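Local coordinates for acyl-[acyl-carrier-protein]--UDP-N-acetylglucosamine O-acyltransferase (Acinetobacter baumannii, PDB 4E6U) that probably transfers an acyl chain from acyl carrier protein to UDP-N-acetylglucosamine, an early step in building the lipid A part of lipopolysaccharide, at residues S115-C129 with G132-H146. Numbering follows the deposited sequence.
Sequences SHNLLMVNTHIAHDC and GDHNIFANNVGVAGH. With EDO (1,2-ethanediol), chain J; EDO (1,2-ethanediol), chain F.
N117 and N135 occupy equivalent positions on consecutive coils of the left-handed parallel beta-helix built by hexapeptide repeats, and their amides run side by side with planes 6° apart. N117 OD1 accepts N135 N at 2.9 Å and, more weakly, N135 ND2, while N117 ND2 reaches G132 O at 2.9 Å, its partner within the amide plane. N135 repeats the pattern one coil on, bonding V153 and G150. The strands stack in parallel register: F137 N donates to L118 O (2.9 Å), and V143 N bonds H124 O. Inside the coil, F137 lies alongside L119, T123 CG2 sits by its CB, and I125 CD1 stands over one ring face; I125 CD1 also touches V143 CG2 at 3.8 Å. At the far corner the edge of H127 meets the face of H146 off-centre, planes at 86°. With H127 CG between backbone N and carbonyl carbon (chi1 60°), one face of its ring packs against G145 CA. D128 OD2, shared with T104, accepts H127 ND1 at 2.8 Å and fixes the ring's rotation; D107 holds H146 ND1. H127 NE2 and O1 of a 1,2-ethanediol, probably from the crystallisation liquor, share a hydrogen bond of 2.7 Å.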
ATOM      1  N   SER A 115      -8.675   5.686 -21.833  1.00 13.60           N
ATOM      2  CA  SER A 115      -9.845   4.816 -21.861  1.00 12.93           C
ATOM      3  C   SER A 115      -9.498   3.347 -21.689  1.00 12.60           C
ATOM      4  O   SER A 115      -8.372   2.930 -21.996  1.00 13.03           O
ATOM      5  CB  SER A 115     -10.604   4.999 -23.188  1.00 14.58           C
ATOM      6  OG  SER A 115     -11.041   6.339 -23.327  1.00 15.44           O
ATOM      7  N   HIS A 116     -10.456   2.559 -21.203  1.00 12.92           N
ATOM      8  CA  HIS A 116     -10.310   1.115 -21.083  1.00 13.34           C
ATOM      9  C   HIS A 116      -9.204   0.694 -20.117  1.00 13.13           C
ATOM     10  O   HIS A 116      -8.615  -0.374 -20.269  1.00 14.15           O
ATOM     11  CB  HIS A 116     -10.112   0.459 -22.467  1.00 14.40           C
ATOM     12  CG  HIS A 116     -11.268   0.669 -23.390  1.00 18.30           C
ATOM     13  ND1 HIS A 116     -12.427  -0.073 -23.303  1.00 22.61           N
ATOM     14  CD2 HIS A 116     -11.449   1.539 -24.410  1.00 22.18           C
ATOM     15  CE1 HIS A 116     -13.274   0.334 -24.234  1.00 22.66           C
ATOM     16  NE2 HIS A 116     -12.708   1.315 -24.912  1.00 22.71           N
ATOM     17  N   ASN A 117      -8.953   1.535 -19.116  1.00 12.48           N
ATOM     18  CA  ASN A 117      -7.968   1.208 -18.084  1.00 12.34           C
ATOM     19  C   ASN A 117      -8.621   0.503 -16.913  1.00 12.45           C
ATOM     20  O   ASN A 117      -9.790   0.754 -16.616  1.00 13.16           O
ATOM     21  CB  ASN A 117      -7.297   2.489 -17.626  1.00 11.90           C
ATOM     22  CG  ASN A 117      -6.524   3.159 -18.742  1.00 11.62           C
ATOM     23  OD1 ASN A 117      -5.516   2.613 -19.208  1.00 12.71           O
ATOM     24  ND2 ASN A 117      -6.944   4.335 -19.158  1.00 12.50           N
ATOM     25  N   LEU A 118      -7.847  -0.335 -16.244  1.00 11.33           N
ATOM     26  CA  LEU A 118      -8.252  -0.939 -14.969  1.00 11.93           C
ATOM     27  C   LEU A 118      -7.283  -0.457 -13.911  1.00 11.27           C
ATOM     28  O   LEU A 118      -6.074  -0.748 -13.982  1.00 11.56           O
ATOM     29  CB  LEU A 118      -8.232  -2.458 -15.067  1.00 12.16           C
ATOM     30  CG  LEU A 118      -8.360  -3.226 -13.746  1.00 12.35           C
ATOM     31  CD1 LEU A 118      -9.638  -2.845 -12.964  1.00 15.10           C
ATOM     32  CD2 LEU A 118      -8.314  -4.742 -13.957  1.00 14.70           C
ATOM     33  N   LEU A 119      -7.803   0.321 -12.962  1.00 10.52           N
ATOM     34  CA  LEU A 119      -7.046   0.790 -11.802  1.00 10.32           C
ATOM     35  C   LEU A 119      -7.539  -0.017 -10.622  1.00  9.97           C
ATOM     36  O   LEU A 119      -8.637   0.229 -10.118  1.00 10.57           O
ATOM     37  CB  LEU A 119      -7.227   2.297 -11.582  1.00 11.10           C
ATOM     38  CG  LEU A 119      -6.443   3.248 -12.496  1.00 11.11           C
ATOM     39  CD1 LEU A 119      -6.933   3.141 -13.933  1.00 12.33           C
ATOM     40  CD2 LEU A 119      -6.563   4.683 -12.018  1.00 12.38           C
ATOM     41  N   MET A 120      -6.760  -1.013 -10.229  1.00 10.15           N
ATOM     42  CA  MET A 120      -7.155  -1.868  -9.111  1.00 11.04           C
ATOM     43  C   MET A 120      -7.050  -1.142  -7.790  1.00 10.39           C
ATOM     44  O   MET A 120      -6.613   0.009  -7.716  1.00 10.87           O
ATOM     45  CB  MET A 120      -6.331  -3.148  -9.093  1.00 11.44           C
ATOM     46  CG  MET A 120      -6.652  -4.046 -10.261  1.00 12.47           C
ATOM     47  SD  MET A 120      -5.825  -5.645 -10.074  1.00 16.11           S
ATOM     48  CE  MET A 120      -5.763  -6.213 -11.759  1.00 21.09           C
ATOM     49  N   VAL A 121      -7.490  -1.816  -6.735  1.00 10.59           N
ATOM     50  CA  VAL A 121      -7.617  -1.151  -5.433  1.00 11.15           C
ATOM     51  C   VAL A 121      -6.352  -0.396  -5.050  1.00 11.03           C
ATOM     52  O   VAL A 121      -5.233  -0.905  -5.175  1.00 11.06           O
ATOM     53  CB  VAL A 121      -7.989  -2.166  -4.325  1.00 10.51           C
ATOM     54  CG1 VAL A 121      -7.869  -1.568  -2.957  1.00 16.05           C
ATOM     55  CG2 VAL A 121      -9.407  -2.705  -4.536  1.00 12.92           C
ATOM     56  N   ASN A 122      -6.534   0.820  -4.552  1.00 10.50           N
ATOM     57  CA  ASN A 122      -5.439   1.670  -4.084  1.00 11.43           C
ATOM     58  C   ASN A 122      -4.404   1.974  -5.156  1.00 11.43           C
ATOM     59  O   ASN A 122      -3.195   1.972  -4.893  1.00 13.95           O
ATOM     60  CB  ASN A 122      -4.763   1.060  -2.834  1.00 11.80           C
ATOM     61  CG  ASN A 122      -3.790   2.038  -2.136  1.00 16.36           C
ATOM     62  OD1 ASN A 122      -2.795   1.619  -1.538  1.00 18.24           O
ATOM     63  ND2 ASN A 122      -4.060   3.333  -2.230  1.00 16.51           N
ATOM     64  N   THR A 123      -4.865   2.245  -6.367  1.00 10.88           N
ATOM     65  CA  THR A 123      -3.980   2.848  -7.391  1.00 11.13           C
ATOM     66  C   THR A 123      -3.936   4.346  -7.148  1.00 11.20           C
ATOM     67  O   THR A 123      -4.979   4.994  -7.003  1.00 10.98           O
ATOM     68  CB  THR A 123      -4.476   2.589  -8.827  1.00 11.20           C
ATOM     69  OG1 THR A 123      -4.514   1.181  -9.062  1.00 14.14           O
ATOM     70  CG2 THR A 123      -3.524   3.229  -9.855  1.00 11.86           C
ATOM     71  N   HIS A 124      -2.733   4.904  -7.098  1.00 10.63           N
ATOM     72  CA  HIS A 124      -2.534   6.336  -7.012  1.00 10.66           C
ATOM     73  C   HIS A 124      -1.994   6.872  -8.307  1.00 11.08           C
ATOM     74  O   HIS A 124      -0.953   6.402  -8.784  1.00 11.41           O
ATOM     75  CB  HIS A 124      -1.554   6.690  -5.904  1.00 11.40           C
ATOM     76  CG  HIS A 124      -1.226   8.153  -5.850  1.00 11.65           C
ATOM     77  ND1 HIS A 124      -2.106   9.079  -5.346  1.00 11.06           N
ATOM     78  CD2 HIS A 124      -0.123   8.850  -6.234  1.00 13.06           C
ATOM     79  CE1 HIS A 124      -1.563  10.285  -5.414  1.00 11.52           C
ATOM     80  NE2 HIS A 124      -0.356  10.173  -5.945  1.00 13.00           N
ATOM     81  N   ILE A 125      -2.694   7.842  -8.870  1.00 10.27           N
ATOM     82  CA  ILE A 125      -2.202   8.593 -10.027  1.00 11.41           C
ATOM     83  C   ILE A 125      -1.953  10.027  -9.589  1.00 10.45           C
ATOM     84  O   ILE A 125      -2.885  10.781  -9.310  1.00 11.40           O
ATOM     85  CB  ILE A 125      -3.200   8.563 -11.214  1.00 11.20           C
ATOM     86  CG1 ILE A 125      -3.579   7.130 -11.606  1.00 12.60           C
ATOM     87  CG2 ILE A 125      -2.665   9.380 -12.411  1.00 13.19           C
ATOM     88  CD1 ILE A 125      -2.447   6.256 -12.082  1.00 13.12           C
ATOM     89  N   ALA A 126      -0.681  10.408  -9.506  1.00 11.36           N
ATOM     90  CA  ALA A 126      -0.288  11.722  -9.043  1.00 11.46           C
ATOM     91  C   ALA A 126      -0.547  12.826 -10.052  1.00 11.60           C
ATOM     92  O   ALA A 126      -0.798  12.581 -11.226  1.00 12.13           O
ATOM     93  CB  ALA A 126       1.205  11.713  -8.699  1.00 12.49           C
ATOM     94  N   HIS A 127      -0.459  14.056  -9.553  1.00 12.22           N
ATOM     95  CA  HIS A 127      -0.513  15.234 -10.411  1.00 12.69           C
ATOM     96  C   HIS A 127       0.300  15.103 -11.689  1.00 13.27           C
ATOM     97  O   HIS A 127       1.442  14.629 -11.676  1.00 13.20           O
ATOM     98  CB  HIS A 127      -0.045  16.467  -9.631  1.00 12.72           C
ATOM     99  CG  HIS A 127       1.357  16.374  -9.111  1.00 11.91           C
ATOM    100  ND1 HIS A 127       2.447  16.825  -9.832  1.00 13.89           N
ATOM    101  CD2 HIS A 127       1.841  15.913  -7.935  1.00 13.23           C
ATOM    102  CE1 HIS A 127       3.547  16.624  -9.120  1.00 13.09           C
ATOM    103  NE2 HIS A 127       3.211  16.065  -7.968  1.00 14.51           N
ATOM    104  N   ASP A 128      -0.307  15.552 -12.787  1.00 11.93           N
ATOM    105  CA  ASP A 128       0.376  15.745 -14.077  1.00 13.62           C
ATOM    106  C   ASP A 128       0.728  14.465 -14.801  1.00 14.07           C
ATOM    107  O   ASP A 128       1.382  14.495 -15.849  1.00 15.47           O
ATOM    108  CB  ASP A 128       1.626  16.631 -13.927  1.00 13.67           C
ATOM    109  CG  ASP A 128       1.323  17.941 -13.243  1.00 12.89           C
ATOM    110  OD1 ASP A 128       0.457  18.678 -13.761  1.00 14.30           O
ATOM    111  OD2 ASP A 128       1.896  18.219 -12.159  1.00 14.48           O
ATOM    112  N   CYS A 129       0.279  13.329 -14.292  1.00 12.66           N
ATOM    113  CA  CYS A 129       0.464  12.111 -15.054  1.00 12.72           C
ATOM    114  C   CYS A 129      -0.351  12.151 -16.331  1.00 13.31           C
ATOM    115  O   CYS A 129      -1.409  12.814 -16.399  1.00 13.84           O
ATOM    116  CB  CYS A 129       0.053  10.878 -14.246  1.00 13.50           C
ATOM    117  SG  CYS A 129       1.205  10.471 -12.938  1.00 14.21           S
ATOM    118  N   GLY A 132      -2.346   6.495 -20.992  1.00 13.60           N
ATOM    119  CA  GLY A 132      -3.056   6.173 -22.230  1.00 13.49           C
ATOM    120  C   GLY A 132      -4.224   5.224 -22.028  1.00 13.73           C
ATOM    121  O   GLY A 132      -5.025   5.392 -21.088  1.00 13.93           O
ATOM    122  N   ASP A 133      -4.326   4.223 -22.899  1.00 13.61           N
ATOM    123  CA  ASP A 133      -5.484   3.339 -22.959  1.00 13.54           C
ATOM    124  C   ASP A 133      -5.101   1.903 -22.677  1.00 13.38           C
ATOM    125  O   ASP A 133      -3.954   1.499 -22.922  1.00 13.80           O
ATOM    126  CB  ASP A 133      -6.078   3.352 -24.376  1.00 14.86           C
ATOM    127  CG  ASP A 133      -6.540   4.714 -24.813  1.00 16.83           C
ATOM    128  OD1 ASP A 133      -6.823   5.605 -23.986  1.00 15.59           O
ATOM    129  OD2 ASP A 133      -6.636   4.911 -26.056  1.00 21.56           O
ATOM    130  N   HIS A 134      -6.057   1.099 -22.203  1.00 13.48           N
ATOM    131  CA  HIS A 134      -5.897  -0.357 -22.074  1.00 12.94           C
ATOM    132  C   HIS A 134      -4.798  -0.786 -21.110  1.00 13.61           C
ATOM    133  O   HIS A 134      -4.199  -1.860 -21.264  1.00 14.61           O
ATOM    134  CB  HIS A 134      -5.698  -1.046 -23.454  1.00 14.16           C
ATOM    135  CG  HIS A 134      -6.841  -0.844 -24.401  1.00 17.33           C
ATOM    136  ND1 HIS A 134      -8.025  -1.546 -24.303  1.00 19.86           N
ATOM    137  CD2 HIS A 134      -6.974  -0.028 -25.474  1.00 21.32           C
ATOM    138  CE1 HIS A 134      -8.843  -1.156 -25.268  1.00 19.83           C
ATOM    139  NE2 HIS A 134      -8.228  -0.239 -25.990  1.00 22.23           N
ATOM    140  N   ASN A 135      -4.552   0.035 -20.097  1.00 12.92           N
ATOM    141  CA  ASN A 135      -3.548  -0.290 -19.099  1.00 12.46           C
ATOM    142  C   ASN A 135      -4.152  -0.986 -17.890  1.00 12.74           C
ATOM    143  O   ASN A 135      -5.348  -0.836 -17.626  1.00 13.56           O
ATOM    144  CB  ASN A 135      -2.848   0.975 -18.650  1.00 12.98           C
ATOM    145  CG  ASN A 135      -2.188   1.699 -19.803  1.00 13.39           C
ATOM    146  OD1 ASN A 135      -1.258   1.161 -20.422  1.00 13.72           O
ATOM    147  ND2 ASN A 135      -2.645   2.904 -20.101  1.00 13.59           N
ATOM    148  N   ILE A 136      -3.328  -1.721 -17.165  1.00 12.62           N
ATOM    149  CA  ILE A 136      -3.763  -2.391 -15.938  1.00 12.84           C
ATOM    150  C   ILE A 136      -2.785  -2.021 -14.855  1.00 13.12           C
ATOM    151  O   ILE A 136      -1.582  -2.273 -14.979  1.00 12.91           O
ATOM    152  CB  ILE A 136      -3.797  -3.923 -16.080  1.00 13.24           C
ATOM    153  CG1 ILE A 136      -4.809  -4.353 -17.150  1.00 14.57           C
ATOM    154  CG2 ILE A 136      -4.084  -4.573 -14.703  1.00 13.76           C
ATOM    155  CD1 ILE A 136      -4.756  -5.837 -17.503  1.00 15.87           C
ATOM    156  N   PHE A 137      -3.291  -1.414 -13.785  1.00 12.51           N
ATOM    157  CA  PHE A 137      -2.512  -1.115 -12.587  1.00 12.90           C
ATOM    158  C   PHE A 137      -3.016  -2.037 -11.499  1.00 13.17           C
ATOM    159  O   PHE A 137      -4.177  -1.935 -11.089  1.00 13.37           O
ATOM    160  CB  PHE A 137      -2.708   0.334 -12.165  1.00 12.75           C
ATOM    161  CG  PHE A 137      -2.367   1.329 -13.233  1.00 13.58           C
ATOM    162  CD1 PHE A 137      -1.083   1.865 -13.312  1.00 15.32           C
ATOM    163  CD2 PHE A 137      -3.313   1.697 -14.178  1.00 13.27           C
ATOM    164  CE1 PHE A 137      -0.763   2.779 -14.293  1.00 17.24           C
ATOM    165  CE2 PHE A 137      -3.016   2.618 -15.154  1.00 13.94           C
ATOM    166  CZ  PHE A 137      -1.729   3.165 -15.219  1.00 16.21           C
ATOM    167  N   ALA A 138      -2.176  -2.956 -11.051  1.00 13.55           N
ATOM    168  CA  ALA A 138      -2.561  -3.874  -9.990  1.00 14.31           C
ATOM    169  C   ALA A 138      -2.605  -3.171  -8.641  1.00 14.27           C
ATOM    170  O   ALA A 138      -2.303  -1.986  -8.517  1.00 15.18           O
ATOM    171  CB  ALA A 138      -1.641  -5.086  -9.959  1.00 15.52           C
ATOM    172  N   ASN A 139      -3.026  -3.897  -7.623  1.00 13.82           N
ATOM    173  CA  ASN A 139      -3.268  -3.276  -6.334  1.00 14.17           C
ATOM    174  C   ASN A 139      -2.088  -2.499  -5.800  1.00 13.77           C
ATOM    175  O   ASN A 139      -0.943  -2.933  -5.946  1.00 13.51           O
ATOM    176  CB  ASN A 139      -3.628  -4.350  -5.295  1.00 15.06           C
ATOM    177  CG  ASN A 139      -5.022  -4.863  -5.464  1.00 17.82           C
ATOM    178  OD1 ASN A 139      -5.425  -5.200  -6.560  1.00 17.57           O
ATOM    179  ND2 ASN A 139      -5.780  -4.932  -4.356  1.00 20.63           N
ATOM    180  N   ASN A 140      -2.355  -1.380  -5.144  1.00 13.29           N
ATOM    181  CA  ASN A 140      -1.325  -0.633  -4.404  1.00 14.21           C
ATOM    182  C   ASN A 140      -0.211  -0.022  -5.269  1.00 15.22           C
ATOM    183  O   ASN A 140       0.882   0.265  -4.771  1.00 18.23           O
ATOM    184  CB  ASN A 140      -0.695  -1.500  -3.290  1.00 14.69           C
ATOM    185  CG  ASN A 140      -1.693  -1.947  -2.233  1.00 15.85           C
ATOM    186  OD1 ASN A 140      -2.614  -1.224  -1.882  1.00 15.67           O
ATOM    187  ND2 ASN A 140      -1.504  -3.140  -1.716  1.00 18.06           N
ATOM    188  N   VAL A 141      -0.494   0.174  -6.549  1.00 14.32           N
ATOM    189  CA  VAL A 141       0.488   0.814  -7.436  1.00 13.26           C
ATOM    190  C   VAL A 141       0.519   2.320  -7.183  1.00 13.70           C
ATOM    191  O   VAL A 141      -0.540   2.962  -7.101  1.00 14.15           O
ATOM    192  CB  VAL A 141       0.201   0.470  -8.897  1.00 13.64           C
ATOM    193  CG1 VAL A 141       0.967   1.414  -9.836  1.00 14.90           C
ATOM    194  CG2 VAL A 141       0.577  -0.968  -9.166  1.00 15.40           C
ATOM    195  N   GLY A 142       1.710   2.872  -7.029  1.00 14.13           N
ATOM    196  CA  GLY A 142       1.877   4.306  -6.849  1.00 14.94           C
ATOM    197  C   GLY A 142       2.568   4.907  -8.044  1.00 15.17           C
ATOM    198  O   GLY A 142       3.721   4.571  -8.322  1.00 17.47           O
ATOM    199  N   VAL A 143       1.880   5.783  -8.748  1.00 13.60           N
ATOM    200  CA  VAL A 143       2.457   6.467  -9.900  1.00 13.47           C
ATOM    201  C   VAL A 143       2.699   7.911  -9.479  1.00 13.56           C
ATOM    202  O   VAL A 143       1.758   8.662  -9.209  1.00 13.57           O
ATOM    203  CB  VAL A 143       1.531   6.395 -11.106  1.00 12.22           C
ATOM    204  CG1 VAL A 143       2.229   6.973 -12.343  1.00 13.91           C
ATOM    205  CG2 VAL A 143       1.063   4.962 -11.362  1.00 14.38           C
ATOM    206  N   ALA A 144       3.969   8.307  -9.406  1.00 13.20           N
ATOM    207  CA  ALA A 144       4.323   9.628  -8.907  1.00 13.03           C
ATOM    208  C   ALA A 144       4.142  10.716  -9.974  1.00 13.06           C
ATOM    209  O   ALA A 144       3.689  10.459 -11.087  1.00 12.82           O
ATOM    210  CB  ALA A 144       5.751   9.618  -8.334  1.00 14.61           C
ATOM    211  N   GLY A 145       4.483  11.941  -9.598  1.00 13.42           N
ATOM    212  CA  GLY A 145       4.163  13.093 -10.434  1.00 13.05           C
ATOM    213  C   GLY A 145       4.761  13.091 -11.825  1.00 13.32           C
ATOM    214  O   GLY A 145       5.901  12.681 -12.022  1.00 13.24           O
ATOM    215  N   HIS A 146       3.997  13.594 -12.790  1.00 13.32           N
ATOM    216  CA  HIS A 146       4.490  13.834 -14.161  1.00 13.59           C
ATOM    217  C   HIS A 146       4.897  12.574 -14.907  1.00 14.48           C
ATOM    218  O   HIS A 146       5.633  12.642 -15.890  1.00 15.94           O
ATOM    219  CB  HIS A 146       5.688  14.832 -14.198  1.00 13.56           C
ATOM    220  CG  HIS A 146       5.551  16.009 -13.280  1.00 14.67           C
ATOM    221  ND1 HIS A 146       4.985  17.202 -13.676  1.00 16.41           N
ATOM    222  CD2 HIS A 146       5.951  16.190 -11.999  1.00 15.65           C
ATOM    223  CE1 HIS A 146       5.028  18.063 -12.673  1.00 16.64           C
ATOM    224  NE2 HIS A 146       5.604  17.473 -11.642  1.00 16.95           N
TER
HETATM  225  C1  EDO J 309      -4.258  -8.427  -6.596  1.00 45.86           C
HETATM  226  O1  EDO J 309      -3.847  -7.521  -7.634  1.00 45.79           O
HETATM  227  C2  EDO J 309      -3.466  -8.178  -5.316  1.00 46.03           C
HETATM  228  O2  EDO J 309      -2.281  -7.428  -5.618  1.00 46.40           O
HETATM  229  C1  EDO F 305       3.890  15.069  -4.729  1.00 22.50           C
HETATM  230  O1  EDO F 305       4.727  15.620  -5.758  1.00 23.20           O
HETATM  231  C2  EDO F 305       4.199  13.589  -4.515  1.00 23.24           C
HETATM  232  O2  EDO F 305       3.874  12.854  -5.707  1.00 24.78           O
HETATM  233  O   HOH W   1      -9.172   7.939 -24.523  0.50 30.89           O
HETATM  234  O   HOH W   2      -7.265  -2.604 -19.043  1.00 25.00           O
HETATM  235  O   HOH W   3      -1.055   3.422  -4.177  1.00 16.00           O